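Local coordinates for protein diguanylate cyclase (Xanthomonas campestris pv. campestris, PDB 5H5O) that binds cyclic GMP through the cyclic nucleotide-binding domain that forms this chain and, as a whole protein, probably makes cyclic di-GMP from GTP, at residues E9-F14 with R89-A94; Q38-V43 with H76-G81; I47-G52 with E64-L69. All coordinates share one frame; numbering follows the deposited sequence.

How the contacts relate
Helix 8-17 comes first in the chain and packs on strand 88-93, so contact 1 closes the longest loop, with 74 residues between its segments. Contact 2 lies wholly within that loop. It joins the start of strand 39-44 to the turn ahead of strand 81-84. Contact 3 lies within contact 2 in turn, between strand 47-50 and strand 65-66 with the start of helix 68-72. None of the three cross. Strands 88-93, 39-44 and 65-66 are neighbours in one antiparallel sheet. Strands 47-50 and 81-84 belong to the other, so contact 3 joins the two sheets. Cyclic GMP touches both contact 2 and contact 3.

Contact 1: E9-F14 with R89-A94; sequences EELAFF and RLIELA
The backbone N of Phe14 donates to Glu10 O at 2.7 Å, a bond within helix 8-17. This helix is the N-terminal helix of the cyclic nucleotide-binding domain, and here it lies across strand 88-93 of the beta roll. The two short axes approach to 9.8 Å with 71° between their directions, so the helix runs steeply across the strand. The contact itself is apolar. Ile91 and Leu93 sit two residues apart on the same side of the strand and point to the helix, while Glu92 between them points away and forms a salt bridge with Arg21. The Phe14 ring is set by a chi1 of -82°, with CG beside the backbone N. Its CD1 meets Leu93 CG at 3.9 Å, and the two side chains cross at about a right angle. Phe112 of helix 106-121 meets the same ring, and Leu101 also packs on Phe14, so this side chain joins the N-terminal helix to the strand and to the C-terminal helices. One turn earlier in the helix, Leu11 CD1 makes a looser contact with Ile91 CD1 at 4.3 Å. Ile91 CD1 also lies against the backbone, 3.9 Å from Leu11 O. Two methyl groups pack against the carbonyl oxygen of Phe14: Ile91 CG2 lies 3.6 Å and Leu93 CD2 3.8 Å from Phe14 O.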
loop_
_atom_site.group_PDB
_atom_site.type_symbol
_atom_site.label_atom_id
_atom_site.label_comp_id
_atom_site.label_asym_id
_atom_site.label_seq_id
_atom_site.Cartn_x
_atom_site.Cartn_y
_atom_site.Cartn_z
ATOM N N GLU A 9 1.978 -1.087 -20.146
ATOM C CA GLU A 9 0.552 -0.817 -20.042
ATOM C C GLU A 9 0.245 0.375 -19.121
ATOM O O GLU A 9 -0.500 1.286 -19.484
ATOM C CB GLU A 9 -0.133 -2.065 -19.492
ATOM C CG GLU A 9 -1.597 -1.899 -19.250
ATOM C CD GLU A 9 -2.213 -3.180 -18.700
ATOM O OE1 GLU A 9 -1.598 -3.809 -17.800
ATOM O OE2 GLU A 9 -3.292 -3.555 -19.198
ATOM N N GLU A 10 0.814 0.354 -17.922
ATOM C CA GLU A 10 0.665 1.482 -17.004
ATOM C C GLU A 10 1.126 2.811 -17.618
ATOM O O GLU A 10 0.426 3.831 -17.530
ATOM C CB GLU A 10 1.413 1.204 -15.697
ATOM C CG GLU A 10 0.786 0.101 -14.849
ATOM C CD GLU A 10 1.689 -0.340 -13.701
ATOM O OE1 GLU A 10 2.842 0.139 -13.608
ATOM O OE2 GLU A 10 1.240 -1.166 -12.881
ATOM N N LEU A 11 2.301 2.791 -18.243
ATOM C CA LEU A 11 2.870 4.005 -18.806
ATOM C C LEU A 11 1.882 4.588 -19.792
ATOM O O LEU A 11 1.553 5.760 -19.694
ATOM C CB LEU A 11 4.207 3.722 -19.503
ATOM C CG LEU A 11 5.482 4.437 -19.053
ATOM C CD1 LEU A 11 5.397 4.907 -17.600
ATOM C CD2 LEU A 11 6.721 3.529 -19.287
ATOM N N ALA A 12 1.391 3.759 -20.713
ATOM C CA ALA A 12 0.461 4.220 -21.736
ATOM C C ALA A 12 -0.859 4.711 -21.135
ATOM O O ALA A 12 -1.343 5.796 -21.486
ATOM C CB ALA A 12 0.186 3.126 -22.777
ATOM N N PHE A 13 -1.445 3.914 -20.238
ATOM C CA PHE A 13 -2.743 4.279 -19.670
ATOM C C PHE A 13 -2.702 5.451 -18.692
ATOM O O PHE A 13 -3.606 6.290 -18.706
ATOM C CB PHE A 13 -3.477 3.068 -19.074
ATOM C CG PHE A 13 -4.178 2.236 -20.109
ATOM C CD1 PHE A 13 -5.339 2.700 -20.720
ATOM C CD2 PHE A 13 -3.661 1.011 -20.504
ATOM C CE1 PHE A 13 -5.991 1.945 -21.698
ATOM C CE2 PHE A 13 -4.307 0.239 -21.479
ATOM C CZ PHE A 13 -5.480 0.709 -22.079
ATOM N N PHE A 14 -1.684 5.492 -17.834
ATOM C CA PHE A 14 -1.509 6.625 -16.934
ATOM C C PHE A 14 -1.257 7.890 -17.748
ATOM O O PHE A 14 -1.748 8.962 -17.395
ATOM C CB PHE A 14 -0.342 6.393 -15.968
ATOM C CG PHE A 14 -0.702 5.535 -14.768
ATOM C CD1 PHE A 14 -0.645 6.060 -13.487
ATOM C CD2 PHE A 14 -1.121 4.220 -14.932
ATOM C CE1 PHE A 14 -0.987 5.279 -12.373
ATOM C CE2 PHE A 14 -1.452 3.437 -13.837
ATOM C CZ PHE A 14 -1.374 3.975 -12.546
ATOM N N ARG A 89 10.593 15.537 -18.087
ATOM C CA ARG A 89 9.190 15.485 -18.476
ATOM C C ARG A 89 8.529 14.414 -17.636
ATOM O O ARG A 89 9.125 13.366 -17.375
ATOM C CB ARG A 89 9.028 15.159 -19.960
ATOM C CG ARG A 89 9.455 16.249 -20.912
ATOM C CD ARG A 89 9.370 15.728 -22.328
ATOM N NE ARG A 89 9.193 16.799 -23.292
ATOM C CZ ARG A 89 9.201 16.621 -24.607
ATOM N NH1 ARG A 89 9.378 15.405 -25.102
ATOM N NH2 ARG A 89 9.038 17.660 -25.417
ATOM N N LEU A 90 7.290 14.687 -17.233
ATOM C CA LEU A 90 6.572 13.851 -16.287
ATOM C C LEU A 90 5.172 13.566 -16.775
ATOM O O LEU A 90 4.559 14.399 -17.449
ATOM C CB LEU A 90 6.456 14.568 -14.944
ATOM C CG LEU A 90 7.704 15.139 -14.270
ATOM C CD1 LEU A 90 7.335 15.836 -12.977
ATOM C CD2 LEU A 90 8.701 14.048 -13.980
ATOM N N ILE A 91 4.659 12.389 -16.427
ATOM C CA ILE A 91 3.212 12.181 -16.437
ATOM C C ILE A 91 2.669 12.659 -15.094
ATOM O O ILE A 91 3.145 12.244 -14.032
ATOM C CB ILE A 91 2.838 10.704 -16.613
ATOM C CG1 ILE A 91 3.292 10.201 -17.990
ATOM C CG2 ILE A 91 1.314 10.498 -16.409
ATOM C CD1 ILE A 91 3.494 8.698 -18.015
ATOM N N GLU A 92 1.694 13.555 -15.143
ATOM C CA GLU A 92 1.021 14.022 -13.941
ATOM C C GLU A 92 -0.383 13.421 -13.873
ATOM O O GLU A 92 -1.197 13.619 -14.774
ATOM C CB GLU A 92 0.966 15.539 -13.938
ATOM C CG GLU A 92 0.220 16.169 -12.776
ATOM C CD GLU A 92 0.199 17.686 -12.880
ATOM O OE1 GLU A 92 1.278 18.311 -12.842
ATOM O OE2 GLU A 92 -0.900 18.252 -13.009
ATOM N N LEU A 93 -0.656 12.685 -12.798
ATOM C CA LEU A 93 -1.929 11.996 -12.629
ATOM C C LEU A 93 -2.682 12.551 -11.414
ATOM O O LEU A 93 -2.252 12.383 -10.277
ATOM C CB LEU A 93 -1.652 10.507 -12.461
ATOM C CG LEU A 93 -2.613 9.381 -12.857
ATOM C CD1 LEU A 93 -3.431 8.971 -11.695
ATOM C CD2 LEU A 93 -3.488 9.672 -14.088
ATOM N N ALA A 94 -3.798 13.224 -11.671
ATOM C CA ALA A 94 -4.577 13.858 -10.617
ATOM C C ALA A 94 -5.553 12.890 -9.962
ATOM O O ALA A 94 -5.876 11.833 -10.510
ATOM C CB ALA A 94 -5.326 15.088 -11.164
#

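Contact 2: Q38-V43 with H76-G81; sequences QMFIVV and HARSAG. With PCG (cyclic guanosine monophosphate), chain C.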
loop_
_atom_site.group_PDB
_atom_site.type_symbol
_atom_site.label_atom_id
_atom_site.label_comp_id
_atom_site.label_asym_id
_atom_site.label_seq_id
_atom_site.Cartn_x
_atom_site.Cartn_y
_atom_site.Cartn_z
ATOM N N GLN A 38 -1.649 14.713 -6.291
ATOM C CA GLN A 38 -1.344 14.056 -7.555
ATOM C C GLN A 38 -0.062 13.271 -7.425
ATOM O O GLN A 38 0.783 13.597 -6.596
ATOM C CB GLN A 38 -1.217 15.068 -8.693
ATOM C CG GLN A 38 -0.185 16.095 -8.428
ATOM C CD GLN A 38 -0.779 17.398 -7.984
ATOM O OE1 GLN A 38 -0.960 17.637 -6.788
ATOM N NE2 GLN A 38 -1.080 18.265 -8.949
HETATM N N MSE A 39 0.069 12.216 -8.230
HETATM C CA MSE A 39 1.321 11.485 -8.315
HETATM C C MSE A 39 1.957 11.782 -9.655
HETATM O O MSE A 39 1.328 12.376 -10.541
HETATM C CB MSE A 39 1.106 9.982 -8.203
HETATM C CG MSE A 39 0.288 9.397 -9.335
HETATM SE SE MSE A 39 0.371 7.462 -9.278
HETATM C CE MSE A 39 2.170 7.176 -9.964
ATOM N N PHE A 40 3.196 11.337 -9.811
ATOM C CA PHE A 40 3.963 11.627 -11.017
ATOM C C PHE A 40 4.745 10.431 -11.533
ATOM O O PHE A 40 5.252 9.630 -10.757
ATOM C CB PHE A 40 4.937 12.766 -10.740
ATOM C CG PHE A 40 4.266 14.043 -10.366
ATOM C CD1 PHE A 40 3.819 14.915 -11.350
ATOM C CD2 PHE A 40 4.061 14.372 -9.031
ATOM C CE1 PHE A 40 3.185 16.102 -11.006
ATOM C CE2 PHE A 40 3.432 15.550 -8.684
ATOM C CZ PHE A 40 2.988 16.416 -9.670
ATOM N N ILE A 41 4.864 10.327 -12.852
ATOM C CA ILE A 41 5.808 9.379 -13.437
ATOM C C ILE A 41 6.857 10.109 -14.291
ATOM O O ILE A 41 6.514 10.905 -15.184
ATOM C CB ILE A 41 5.091 8.295 -14.282
ATOM C CG1 ILE A 41 3.953 7.633 -13.480
ATOM C CG2 ILE A 41 6.091 7.275 -14.758
ATOM C CD1 ILE A 41 2.801 7.093 -14.336
ATOM N N VAL A 42 8.129 9.855 -14.005
ATOM C CA VAL A 42 9.207 10.391 -14.835
ATOM C C VAL A 42 9.217 9.691 -16.201
ATOM O O VAL A 42 9.251 8.459 -16.275
ATOM C CB VAL A 42 10.589 10.192 -14.173
ATOM C CG1 VAL A 42 11.696 10.950 -14.946
ATOM C CG2 VAL A 42 10.562 10.626 -12.688
ATOM N N VAL A 43 9.192 10.454 -17.291
ATOM C CA VAL A 43 9.419 9.822 -18.600
ATOM C C VAL A 43 10.692 10.313 -19.301
ATOM O O VAL A 43 11.225 9.631 -20.159
ATOM C CB VAL A 43 8.206 9.913 -19.541
ATOM C CG1 VAL A 43 6.938 9.329 -18.858
ATOM C CG2 VAL A 43 7.985 11.334 -20.008
ATOM N N HIS A 76 -2.405 13.910 3.311
ATOM C CA HIS A 76 -1.013 13.491 3.401
ATOM C C HIS A 76 -0.133 14.705 3.204
ATOM O O HIS A 76 -0.434 15.573 2.383
ATOM C CB HIS A 76 -0.704 12.479 2.302
ATOM C CG HIS A 76 0.734 12.056 2.241
ATOM N ND1 HIS A 76 1.333 11.320 3.237
ATOM C CD2 HIS A 76 1.681 12.247 1.285
ATOM C CE1 HIS A 76 2.592 11.080 2.905
ATOM N NE2 HIS A 76 2.827 11.631 1.727
ATOM N N ALA A 77 0.960 14.770 3.950
ATOM C CA ALA A 77 1.958 15.803 3.719
ATOM C C ALA A 77 3.138 15.159 3.005
ATOM O O ALA A 77 3.623 14.111 3.430
ATOM C CB ALA A 77 2.409 16.415 5.025
ATOM N N ARG A 78 3.578 15.785 1.916
ATOM C CA ARG A 78 4.671 15.264 1.093
ATOM C C ARG A 78 5.871 14.863 1.958
ATOM O O ARG A 78 6.417 15.685 2.710
ATOM C CB ARG A 78 5.105 16.300 0.047
ATOM C CG ARG A 78 4.044 16.687 -0.996
ATOM C CD ARG A 78 3.658 15.532 -1.901
ATOM N NE ARG A 78 2.970 15.992 -3.109
ATOM C CZ ARG A 78 2.344 15.175 -3.956
ATOM N NH1 ARG A 78 2.318 13.864 -3.715
ATOM N NH2 ARG A 78 1.730 15.662 -5.032
ATOM N N SER A 79 6.259 13.595 1.852
ATOM C CA SER A 79 7.375 13.048 2.620
ATOM C C SER A 79 8.731 13.587 2.146
ATOM O O SER A 79 9.723 13.521 2.858
ATOM C CB SER A 79 7.392 11.533 2.505
ATOM O OG SER A 79 6.112 11.005 2.736
ATOM N N ALA A 80 8.777 14.111 0.936
ATOM C CA ALA A 80 10.028 14.660 0.442
ATOM C C ALA A 80 9.754 15.856 -0.431
ATOM O O ALA A 80 8.634 16.041 -0.904
ATOM C CB ALA A 80 10.821 13.596 -0.321
ATOM N N GLY A 81 10.773 16.685 -0.617
ATOM C CA GLY A 81 10.732 17.697 -1.648
ATOM C C GLY A 81 11.125 17.057 -2.971
ATOM O O GLY A 81 11.986 16.163 -3.013
HETATM P PA PCG C . 4.798 11.668 -1.459
HETATM O O1A PCG C . 3.663 12.153 -2.296
HETATM O O2A PCG C . 4.943 11.511 0.022
HETATM O "O5'" PCG C . 5.701 12.442 -1.998
HETATM C "C5'" PCG C . 7.060 12.124 -1.682
HETATM C "C4'" PCG C . 7.241 10.753 -2.275
HETATM O "O4'" PCG C . 8.452 10.052 -2.150
HETATM C "C3'" PCG C . 6.202 9.795 -1.779
HETATM O "O3'" PCG C . 4.883 10.341 -2.047
HETATM C "C2'" PCG C . 6.642 8.546 -2.493
HETATM O "O2'" PCG C . 6.056 8.302 -3.774
HETATM C "C1'" PCG C . 8.152 8.765 -2.676
HETATM N N9 PCG C . 9.234 8.026 -1.943
HETATM C C8 PCG C . 10.318 7.496 -2.521
HETATM N N7 PCG C . 11.112 6.888 -1.622
HETATM C C5 PCG C . 10.549 7.016 -0.434
HETATM C C6 PCG C . 10.870 6.594 0.955
HETATM O O6 PCG C . 11.905 5.955 1.171
HETATM N N1 PCG C . 10.009 6.920 1.958
HETATM C C2 PCG C . 8.872 7.619 1.733
HETATM N N2 PCG C . 8.060 7.912 2.770
HETATM N N3 PCG C . 8.509 8.046 0.466
HETATM C C4 PCG C . 9.298 7.772 -0.625
HETATM O O HOH W 1 2.034 18.432 -6.206
#
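Arg78 reaches Gln38 by hydrogen bonds to the backbone. Arg78 NH2 donates to Gln38 O at 2.8 Å with an N-H...O angle of 163°. It meets a lone pair in the carbonyl plane, and the oxygen lies nearly in the guanidinium plane. Arg78 NH1 adds a weak bond to the same Gln38 O at 3.3 Å. One water joins the side chains: it accepts from Arg78 NH2 at 3.0 Å and donates weakly to Gln38 OE1. A bend at chi2 (-102°) helps bring the Gln38 amide round to this water. A van der Waals contact adds to this: Arg78 NH2 comes to the edge of the Phe40 ring, 4.0 Å from CE2, with the two planes 47° apart. Phe30 makes a cation-pi contact with the same arginine. The remaining bonds go to cyclic GMP. Arg78 NH1 gives O1A a bond of 2.6 Å. O2A accepts three: His76 NE2 at 2.7 Å, Ser79 N at 3.1 Å and Ser79 OG at 3.0 Å. Through NH1, the Gln38 carbonyl helps hold the group that meets the phosphate. The sequence Arg78-Ser79-Ala80 and this grip on the cyclic phosphate are those of the phosphate-binding cassette of cyclic nucleotide-binding domains.

Contact 3: I47-G52 with E64-L69; sequences IDLDFG and EFFGEL. With PCG (cyclic guanosine monophosphate), chain C.
Ile47 and Leu49 of strand 47-50 both come to the Phe66 ring from the same side. Ile47 CG2 makes an off-centre CH-pi contact, 4.3 Å from the centroid of the Phe66 ring and 30° off its normal. The same methyl lies 3.8 Å from Phe66 CZ. Leu49 CD2 approaches Phe66 CD1 obliquely, at 4.2 Å. A chi1 of 60° places the Phe66 ring between its backbone N and carbonyl carbon, turned to the opposing strand. Phe51 meets the guanine of cyclic GMP instead. Its CZ stands over the purine plane, 3.3 Å from C5, and N9 lies in the plane of the phenyl ring at its edge. The edge of the Phe65 ring faces the carboxylate carbon of Glu68, and Phe112 packs edge-to-face with Phe65.

Leu49 also touches the ligand: its other methyl, CD1, lies 3.6 Å from guanine C8. At the end of the strand Gly52 N donates to Asp50 OD1 at 3.0 Å, which forms an Asx turn. Beyond Phe66 the chain turns at Gly67, the N-cap residue of helix 68-72. The backbone angles there leave no room for a CB beside Phe66 O, which calls for glycine.

The ribose hydroxyl is held twice here. Gly67 N donates to O2' at 2.7 Å, and O2' donates to Glu68 OE1 at 2.5 Å. Arg119 forms a salt bridge with Glu68 OE2 and probably favours the charged carboxylate. Such a donor-and-acceptor pair around O2' implies recognition of a ribose with a 2'-hydroxyl, as in the phosphate-binding cassettes of related domains.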
loop_
_atom_site.group_PDB
_atom_site.type_symbol
_atom_site.label_atom_id
_atom_site.label_comp_id
_atom_site.label_asym_id
_atom_site.label_seq_id
_atom_site.Cartn_x
_atom_site.Cartn_y
_atom_site.Cartn_z
ATOM N N ILE A 47 14.191 13.165 -11.468
ATOM C CA ILE A 47 13.669 13.906 -10.346
ATOM C C ILE A 47 14.434 13.511 -9.093
ATOM O O ILE A 47 14.677 12.329 -8.859
ATOM C CB ILE A 47 12.177 13.638 -10.131
ATOM C CG1 ILE A 47 11.345 14.319 -11.224
ATOM C CG2 ILE A 47 11.733 14.120 -8.725
ATOM C CD1 ILE A 47 11.582 15.828 -11.320
ATOM N N ASP A 48 14.810 14.497 -8.286
ATOM C CA ASP A 48 15.490 14.220 -7.024
ATOM C C ASP A 48 14.542 14.397 -5.849
ATOM O O ASP A 48 13.871 15.425 -5.732
ATOM C CB ASP A 48 16.714 15.129 -6.838
ATOM C CG ASP A 48 17.839 14.806 -7.820
ATOM O OD1 ASP A 48 17.738 13.782 -8.535
ATOM O OD2 ASP A 48 18.826 15.570 -7.870
ATOM N N LEU A 49 14.497 13.389 -4.990
ATOM C CA LEU A 49 13.706 13.452 -3.771
ATOM C C LEU A 49 14.585 13.794 -2.562
ATOM O O LEU A 49 15.567 13.109 -2.277
ATOM C CB LEU A 49 12.970 12.134 -3.547
ATOM C CG LEU A 49 12.081 11.707 -4.713
ATOM C CD1 LEU A 49 11.341 10.409 -4.384
ATOM C CD2 LEU A 49 11.114 12.822 -5.075
ATOM N N ASP A 50 14.208 14.852 -1.850
ATOM C CA ASP A 50 14.951 15.304 -0.672
ATOM C C ASP A 50 14.120 15.071 0.591
ATOM O O ASP A 50 13.152 15.779 0.850
ATOM C CB ASP A 50 15.321 16.784 -0.820
ATOM C CG ASP A 50 16.284 17.268 0.258
ATOM O OD1 ASP A 50 16.380 16.647 1.342
ATOM O OD2 ASP A 50 16.946 18.299 0.018
ATOM N N PHE A 51 14.523 14.087 1.383
ATOM C CA PHE A 51 13.753 13.702 2.554
ATOM C C PHE A 51 14.116 14.455 3.818
ATOM O O PHE A 51 13.656 14.100 4.902
ATOM C CB PHE A 51 13.896 12.209 2.803
ATOM C CG PHE A 51 13.294 11.377 1.733
ATOM C CD1 PHE A 51 12.019 10.862 1.875
ATOM C CD2 PHE A 51 13.986 11.128 0.567
ATOM C CE1 PHE A 51 11.456 10.112 0.877
ATOM C CE2 PHE A 51 13.424 10.363 -0.430
ATOM C CZ PHE A 51 12.166 9.857 -0.276
ATOM N N GLY A 52 14.949 15.480 3.685
ATOM C CA GLY A 52 15.331 16.272 4.838
ATOM C C GLY A 52 16.282 15.515 5.748
ATOM O O GLY A 52 16.758 14.418 5.404
ATOM N N GLU A 64 10.123 5.735 -13.546
ATOM C CA GLU A 64 9.913 5.669 -12.100
ATOM C C GLU A 64 8.803 6.613 -11.646
ATOM O O GLU A 64 8.627 7.700 -12.210
ATOM C CB GLU A 64 11.214 5.938 -11.336
ATOM C CG GLU A 64 12.218 4.786 -11.397
ATOM C CD GLU A 64 13.566 5.152 -10.779
ATOM O OE1 GLU A 64 13.683 5.102 -9.539
ATOM O OE2 GLU A 64 14.503 5.507 -11.533
ATOM N N PHE A 65 8.062 6.194 -10.626
ATOM C CA PHE A 65 6.911 6.952 -10.149
ATOM C C PHE A 65 7.067 7.378 -8.701
ATOM O O PHE A 65 7.839 6.793 -7.954
ATOM C CB PHE A 65 5.632 6.137 -10.322
ATOM C CG PHE A 65 5.529 4.967 -9.388
ATOM C CD1 PHE A 65 4.951 5.113 -8.127
ATOM C CD2 PHE A 65 5.985 3.716 -9.769
ATOM C CE1 PHE A 65 4.848 4.035 -7.260
ATOM C CE2 PHE A 65 5.872 2.628 -8.909
ATOM C CZ PHE A 65 5.303 2.794 -7.648
ATOM N N PHE A 66 6.352 8.423 -8.320
ATOM C CA PHE A 66 6.445 8.950 -6.961
ATOM C C PHE A 66 5.243 9.819 -6.704
ATOM O O PHE A 66 4.592 10.272 -7.644
ATOM C CB PHE A 66 7.729 9.768 -6.769
ATOM C CG PHE A 66 7.850 10.972 -7.691
ATOM C CD1 PHE A 66 7.516 12.246 -7.249
ATOM C CD2 PHE A 66 8.331 10.831 -8.981
ATOM C CE1 PHE A 66 7.655 13.365 -8.083
ATOM C CE2 PHE A 66 8.470 11.947 -9.828
ATOM C CZ PHE A 66 8.143 13.205 -9.384
ATOM N N GLY A 67 4.945 10.059 -5.431
ATOM C CA GLY A 67 3.822 10.905 -5.085
ATOM C C GLY A 67 2.501 10.174 -4.936
ATOM O O GLY A 67 1.468 10.813 -4.710
ATOM N N GLU A 68 2.529 8.844 -5.049
ATOM C CA GLU A 68 1.295 8.050 -4.939
ATOM C C GLU A 68 0.676 8.145 -3.537
ATOM O O GLU A 68 -0.536 8.046 -3.399
ATOM C CB GLU A 68 1.500 6.588 -5.390
ATOM C CG GLU A 68 2.161 5.631 -4.369
ATOM C CD GLU A 68 3.637 5.922 -4.108
ATOM O OE1 GLU A 68 4.195 6.848 -4.733
ATOM O OE2 GLU A 68 4.244 5.211 -3.282
ATOM N N LEU A 69 1.507 8.371 -2.516
ATOM C CA LEU A 69 1.011 8.607 -1.153
ATOM C C LEU A 69 0.121 9.845 -1.082
ATOM O O LEU A 69 -0.959 9.815 -0.479
ATOM C CB LEU A 69 2.166 8.765 -0.154
ATOM C CG LEU A 69 3.158 7.605 -0.027
ATOM C CD1 LEU A 69 4.197 7.902 1.057
ATOM C CD2 LEU A 69 2.438 6.284 0.257
HETATM P PA PCG C . 4.798 11.668 -1.459
HETATM O O1A PCG C . 3.663 12.153 -2.296
HETATM O O2A PCG C . 4.943 11.511 0.022
HETATM O "O5'" PCG C . 5.701 12.442 -1.998
HETATM C "C5'" PCG C . 7.060 12.124 -1.682
HETATM C "C4'" PCG C . 7.241 10.753 -2.275
HETATM O "O4'" PCG C . 8.452 10.052 -2.150
HETATM C "C3'" PCG C . 6.202 9.795 -1.779
HETATM O "O3'" PCG C . 4.883 10.341 -2.047
HETATM C "C2'" PCG C . 6.642 8.546 -2.493
HETATM O "O2'" PCG C . 6.056 8.302 -3.774
HETATM C "C1'" PCG C . 8.152 8.765 -2.676
HETATM N N9 PCG C . 9.234 8.026 -1.943
HETATM C C8 PCG C . 10.318 7.496 -2.521
HETATM N N7 PCG C . 11.112 6.888 -1.622
HETATM C C5 PCG C . 10.549 7.016 -0.434
HETATM C C6 PCG C . 10.870 6.594 0.955
HETATM O O6 PCG C . 11.905 5.955 1.171
HETATM N N1 PCG C . 10.009 6.920 1.958
HETATM C C2 PCG C . 8.872 7.619 1.733
HETATM N N2 PCG C . 8.060 7.912 2.770
HETATM N N3 PCG C . 8.509 8.046 0.466
HETATM C C4 PCG C . 9.298 7.772 -0.625
#